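Local coordinates for LacI family sugar-binding transcriptional regulator (Enterococcus faecalis V583, PDB 4RK0), which binds a sugar, here ribose, in the cleft of its periplasmic-binding-protein-like core and probably acts as a DNA-binding transcription regulator, at residues G66-S71 and I91-K96; K87-V92 and T242-R247. One frame throughout, in Å; residues are numbered along the deposited sequence.

Contact 1: G66-S71 and I91-K96; sequences GFVIAS and IVLDQK. With RIB (alpha-D-ribofuranose), chain E.
Phe67, Val68 and Ile69 run beside Ile91 and Val92 as neighbouring parallel strands of a beta-alpha-beta crossover through helix 76-86. The unit belongs to the periplasmic-binding-protein fold of LacI-family regulators. Three backbone bonds join the strands. Ile91 N donates to Phe67 O, and Ile69 N to Ile91 O at 2.8 Å. Leu93 N reaches Ile69 O less directly, tilted 24° from the carbonyl plane. The CA of Val92 also leans on Ile69 O, at 3.2 Å.

Val68 and Ile91 point to the face covered by helix 233-249. They lie side by side, with Val68 CG2 4.1 Å from Ile91 CG2. The other branch of Val68, CG1, meets Leu93 CD2 at 3.6 Å, and the two side chains cross at a slant. Leu93 has CG wedged between its backbone N and carbonyl carbon (chi1 67°). Its CD2 turns back and also rests on the CB of Ala70. Ile69 and Val92 point to the other face, where Lys96 lies alongside Ile69. Ile69 CG2 and Lys96 CG are 3.9 Å apart, and the Lys96 chain then bends at chi2 (62°). Its NZ is held by Asn76 and Ile74.

A type II' turn runs from Leu93 to Lys96 and is closed by the bond from Lys96 N to Leu93 O. A weak bond from Gln95 N to Ala70 O ties the turn to the residue after strand 66-69. The turn carries Asp94 and Gln95 into the ribose pocket, which Asn139, Arg143, Asn186, Asp214 and Gln231 help complete. Asp94 OD1 accepts a hydrogen bond from ribose O2 at 2.6 Å. The extended Gln95 side chain brings NE2 within 3.3 Å of the ring oxygen O4.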
# COMPACT_ATOMS: atom_id res chain seq x y z
N GLY A 66 -7.29 -3.89 -23.39
CA GLY A 66 -8.13 -2.87 -22.77
C GLY A 66 -7.40 -2.10 -21.67
O GLY A 66 -6.37 -2.55 -21.19
N PHE A 67 -7.93 -0.93 -21.34
CA PHE A 67 -7.33 -0.01 -20.36
C PHE A 67 -8.30 0.39 -19.27
O PHE A 67 -9.43 0.77 -19.54
CB PHE A 67 -6.84 1.31 -21.02
CG PHE A 67 -5.51 1.21 -21.69
CD1 PHE A 67 -4.34 1.20 -20.95
CD2 PHE A 67 -5.40 1.16 -23.08
CE1 PHE A 67 -3.10 1.12 -21.57
CE2 PHE A 67 -4.16 1.07 -23.71
CZ PHE A 67 -3.01 1.05 -22.95
N VAL A 68 -7.84 0.34 -18.02
CA VAL A 68 -8.55 0.99 -16.91
C VAL A 68 -7.78 2.29 -16.60
O VAL A 68 -6.59 2.22 -16.34
CB VAL A 68 -8.49 0.10 -15.63
CG1 VAL A 68 -9.23 0.78 -14.49
CG2 VAL A 68 -9.08 -1.28 -15.91
N ILE A 69 -8.48 3.42 -16.60
CA ILE A 69 -7.87 4.75 -16.48
C ILE A 69 -8.45 5.47 -15.27
O ILE A 69 -9.58 5.90 -15.25
CB ILE A 69 -7.99 5.61 -17.79
CG1 ILE A 69 -7.37 4.85 -18.97
CG2 ILE A 69 -7.28 6.95 -17.57
CD1 ILE A 69 -7.71 5.37 -20.35
N ALA A 70 -7.62 5.57 -14.23
CA ALA A 70 -8.01 6.19 -13.00
C ALA A 70 -7.25 7.51 -12.77
O ALA A 70 -7.46 8.13 -11.74
CB ALA A 70 -7.74 5.24 -11.82
N SER A 71 -6.37 7.90 -13.69
CA SER A 71 -5.50 9.09 -13.54
C SER A 71 -5.93 10.16 -14.54
O SER A 71 -6.18 9.84 -15.70
CB SER A 71 -4.03 8.69 -13.79
OG SER A 71 -3.18 9.81 -14.03
N ILE A 91 -12.16 2.11 -19.67
CA ILE A 91 -13.09 2.50 -18.66
C ILE A 91 -12.35 3.47 -17.72
O ILE A 91 -11.17 3.32 -17.51
CB ILE A 91 -13.66 1.26 -17.90
CG1 ILE A 91 -14.75 1.67 -16.92
CG2 ILE A 91 -12.54 0.46 -17.23
CD1 ILE A 91 -15.67 0.50 -16.59
N VAL A 92 -13.07 4.48 -17.27
CA VAL A 92 -12.54 5.54 -16.40
C VAL A 92 -13.20 5.53 -15.01
O VAL A 92 -14.32 5.06 -14.81
CB VAL A 92 -12.66 6.96 -17.03
CG1 VAL A 92 -12.11 6.98 -18.45
CG2 VAL A 92 -14.07 7.53 -16.95
N LEU A 93 -12.47 6.04 -14.05
CA LEU A 93 -12.95 6.11 -12.72
C LEU A 93 -12.04 7.03 -11.94
O LEU A 93 -10.97 7.47 -12.41
CB LEU A 93 -12.92 4.72 -12.06
CG LEU A 93 -11.56 4.10 -11.79
CD1 LEU A 93 -11.70 3.00 -10.71
CD2 LEU A 93 -10.89 3.58 -13.04
N ASP A 94 -12.52 7.32 -10.74
CA ASP A 94 -11.76 8.00 -9.71
C ASP A 94 -11.33 9.40 -10.18
O ASP A 94 -12.20 10.22 -10.49
CB ASP A 94 -10.58 7.16 -9.25
CG ASP A 94 -10.17 7.53 -7.81
OD1 ASP A 94 -11.04 7.47 -6.91
OD2 ASP A 94 -9.04 7.96 -7.60
N GLN A 95 -10.02 9.68 -10.20
CA GLN A 95 -9.51 11.02 -10.59
C GLN A 95 -9.65 11.31 -12.06
O GLN A 95 -9.49 12.45 -12.44
CB GLN A 95 -8.05 11.21 -10.22
CG GLN A 95 -7.84 10.96 -8.73
CD GLN A 95 -6.45 11.34 -8.24
OE1 GLN A 95 -5.64 11.88 -8.97
NE2 GLN A 95 -6.19 11.06 -6.98
N LYS A 96 -9.88 10.29 -12.89
CA LYS A 96 -10.18 10.52 -14.32
C LYS A 96 -11.64 10.83 -14.53
O LYS A 96 -12.50 9.96 -14.34
CB LYS A 96 -9.81 9.32 -15.18
CG LYS A 96 -10.17 9.44 -16.66
CD LYS A 96 -9.41 10.61 -17.34
CE LYS A 96 -10.04 11.01 -18.68
NZ LYS A 96 -9.58 12.35 -19.15
O5 RIB E . -7.29 8.33 -0.99
C5 RIB E . -6.88 8.50 -2.34
C4 RIB E . -7.88 9.40 -2.93
O4 RIB E . -7.57 9.82 -4.29
C3 RIB E . -9.06 8.46 -2.79
O3 RIB E . -9.93 9.19 -1.91
C2 RIB E . -9.46 8.27 -4.26
O2 RIB E . -10.84 8.43 -4.45
C1 RIB E . -8.54 9.16 -5.11
O1 RIB E . -9.27 9.98 -6.01

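Contact 2: K87-V92 and T242-R247; sequences KIPFIV and TLLLER
Pro89, Phe90 and Ile91 meet Leu243, Leu244 and Arg247 where the start of a strand lies against a helix. This is a helix packed on one face of the mixed sheet in the alpha/beta fold. Strand 90-92 and helix 242-247 run nearly antiparallel, at 154°, with their axes 8.2 Å apart at closest approach. No hydrogen bond links the two segments, so the contact rests on carbon atoms.

Branched aliphatic side chains make the first group of contacts. Ile91 uses two separate branches. Its CD1 ends on Leu243 CB at 3.7 Å, and these side chains cross at about a right angle. Its CG2 faces Leu244 CB at 4.0 Å. With CG opposite the backbone N (chi1 178°), Leu244 directs CD1 to the main chain just before Ile91, 3.8 Å from Phe90 CA and 3.9 Å from Pro89 C.

The second group is proline against an arginine stem. Pro89 CB lies 3.6 Å from both CG and CD of Arg247. The arginine chain bends about its CG-CD bond (chi3 -58°), between the two carbons that touch the ring. Its charged end is held outside the two segments: NE makes a salt bridge to Asp103, and NH1 is bonded to Lys253 O. The guanidinium is thus tied down while the stem packs against the proline.

Phe90 points its side chain the other way, onto Ile79, Leu83 and Arg84 of helix 76-86. Strand 90-93 therefore lies between helix 76-86 on one face and helix 233-249 on the other, while strand 103-107 runs beside it and touches both Ile91 and Leu243.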
# COMPACT_ATOMS: atom_id res chain seq x y z
N LYS A 87 -10.13 1.56 -31.65
CA LYS A 87 -11.20 0.72 -31.08
C LYS A 87 -10.70 -0.11 -29.89
O LYS A 87 -11.08 -1.29 -29.73
CB LYS A 87 -11.80 -0.23 -32.14
CG LYS A 87 -12.05 0.36 -33.52
CD LYS A 87 -13.39 1.06 -33.62
CE LYS A 87 -13.78 1.20 -35.08
NZ LYS A 87 -14.88 2.18 -35.28
N ILE A 88 -9.85 0.48 -29.05
CA ILE A 88 -9.37 -0.25 -27.88
C ILE A 88 -10.26 0.19 -26.75
O ILE A 88 -10.36 1.36 -26.46
CB ILE A 88 -7.88 -0.04 -27.55
CG1 ILE A 88 -7.02 -0.53 -28.71
CG2 ILE A 88 -7.52 -0.85 -26.31
CD1 ILE A 88 -5.53 -0.55 -28.43
N PRO A 89 -10.97 -0.77 -26.16
CA PRO A 89 -11.92 -0.42 -25.13
C PRO A 89 -11.21 0.05 -23.84
O PRO A 89 -10.07 -0.36 -23.58
CB PRO A 89 -12.67 -1.73 -24.89
CG PRO A 89 -11.68 -2.78 -25.23
CD PRO A 89 -10.89 -2.22 -26.36
N PHE A 90 -11.87 0.93 -23.13
CA PHE A 90 -11.39 1.45 -21.86
C PHE A 90 -12.52 1.84 -20.92
O PHE A 90 -13.69 1.88 -21.28
CB PHE A 90 -10.49 2.66 -22.11
CG PHE A 90 -11.23 3.87 -22.62
CD1 PHE A 90 -11.45 4.06 -23.97
CD2 PHE A 90 -11.72 4.81 -21.75
CE1 PHE A 90 -12.16 5.16 -24.43
CE2 PHE A 90 -12.42 5.91 -22.19
CZ PHE A 90 -12.64 6.10 -23.55
N ILE A 91 -12.16 2.11 -19.67
CA ILE A 91 -13.09 2.50 -18.66
C ILE A 91 -12.35 3.47 -17.72
O ILE A 91 -11.17 3.32 -17.51
CB ILE A 91 -13.66 1.26 -17.90
CG1 ILE A 91 -14.75 1.67 -16.92
CG2 ILE A 91 -12.54 0.46 -17.23
CD1 ILE A 91 -15.67 0.50 -16.59
N VAL A 92 -13.07 4.48 -17.27
CA VAL A 92 -12.54 5.54 -16.40
C VAL A 92 -13.20 5.53 -15.01
O VAL A 92 -14.32 5.06 -14.81
CB VAL A 92 -12.66 6.96 -17.03
CG1 VAL A 92 -12.11 6.98 -18.45
CG2 VAL A 92 -14.07 7.53 -16.95
N THR A 242 -14.93 -5.82 -14.44
CA THR A 242 -16.01 -6.67 -14.96
C THR A 242 -16.59 -5.98 -16.16
O THR A 242 -16.76 -6.59 -17.20
CB THR A 242 -17.08 -6.95 -13.90
OG1 THR A 242 -16.47 -7.70 -12.83
CG2 THR A 242 -18.23 -7.79 -14.47
N LEU A 243 -16.88 -4.69 -16.01
CA LEU A 243 -17.41 -3.91 -17.12
C LEU A 243 -16.47 -3.82 -18.28
O LEU A 243 -16.91 -3.84 -19.42
CB LEU A 243 -17.83 -2.54 -16.65
CG LEU A 243 -19.11 -2.47 -15.83
CD1 LEU A 243 -19.40 -1.02 -15.57
CD2 LEU A 243 -20.29 -3.13 -16.52
N LEU A 244 -15.16 -3.76 -18.03
CA LEU A 244 -14.21 -3.68 -19.13
C LEU A 244 -14.15 -4.99 -19.87
O LEU A 244 -14.14 -5.01 -21.09
CB LEU A 244 -12.81 -3.28 -18.66
CG LEU A 244 -11.71 -3.20 -19.73
CD1 LEU A 244 -12.04 -2.17 -20.80
CD2 LEU A 244 -10.39 -2.83 -19.05
N LEU A 245 -14.10 -6.09 -19.15
CA LEU A 245 -14.06 -7.40 -19.82
C LEU A 245 -15.33 -7.67 -20.63
O LEU A 245 -15.29 -8.40 -21.64
CB LEU A 245 -13.80 -8.51 -18.81
CG LEU A 245 -12.33 -8.64 -18.38
CD1 LEU A 245 -12.20 -9.77 -17.36
CD2 LEU A 245 -11.40 -8.90 -19.55
N GLU A 246 -16.44 -7.06 -20.21
CA GLU A 246 -17.69 -7.17 -20.95
C GLU A 246 -17.60 -6.48 -22.29
O GLU A 246 -18.19 -6.95 -23.26
CB GLU A 246 -18.85 -6.54 -20.19
CG GLU A 246 -19.58 -7.47 -19.23
CD GLU A 246 -20.60 -6.75 -18.35
OE1 GLU A 246 -20.90 -5.56 -18.59
OE2 GLU A 246 -21.08 -7.37 -17.39
N ARG A 247 -16.89 -5.35 -22.36
CA ARG A 247 -16.74 -4.65 -23.63
C ARG A 247 -15.75 -5.40 -24.52
O ARG A 247 -15.92 -5.51 -25.72
CB ARG A 247 -16.35 -3.18 -23.41
CG ARG A 247 -16.22 -2.39 -24.70
CD ARG A 247 -16.16 -0.88 -24.41
NE ARG A 247 -17.35 -0.39 -23.69
CZ ARG A 247 -18.55 -0.18 -24.23
NH1 ARG A 247 -18.76 -0.43 -25.52
NH2 ARG A 247 -19.56 0.26 -23.48

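Contacts 1 and 2 have centres about 10 Å apart and share strand 90-93, with Ile91 and Val92 common to both. Along the chain come 66-71, helix 76-86, then the overlapping 87-92 and 91-96. Segment 242-247 follows only some 150 residues later, on helix 233-249. Contact 1 pairs two strands within the seven-stranded sheet; contact 2 lays that late helix on the same sheet. They meet directly where Leu244 CD2 packs on Val68 CG2 at 3.7 Å. The shared strand thus joins the helix-packed part of this sheet to the ribose-binding turn at its C-terminal end.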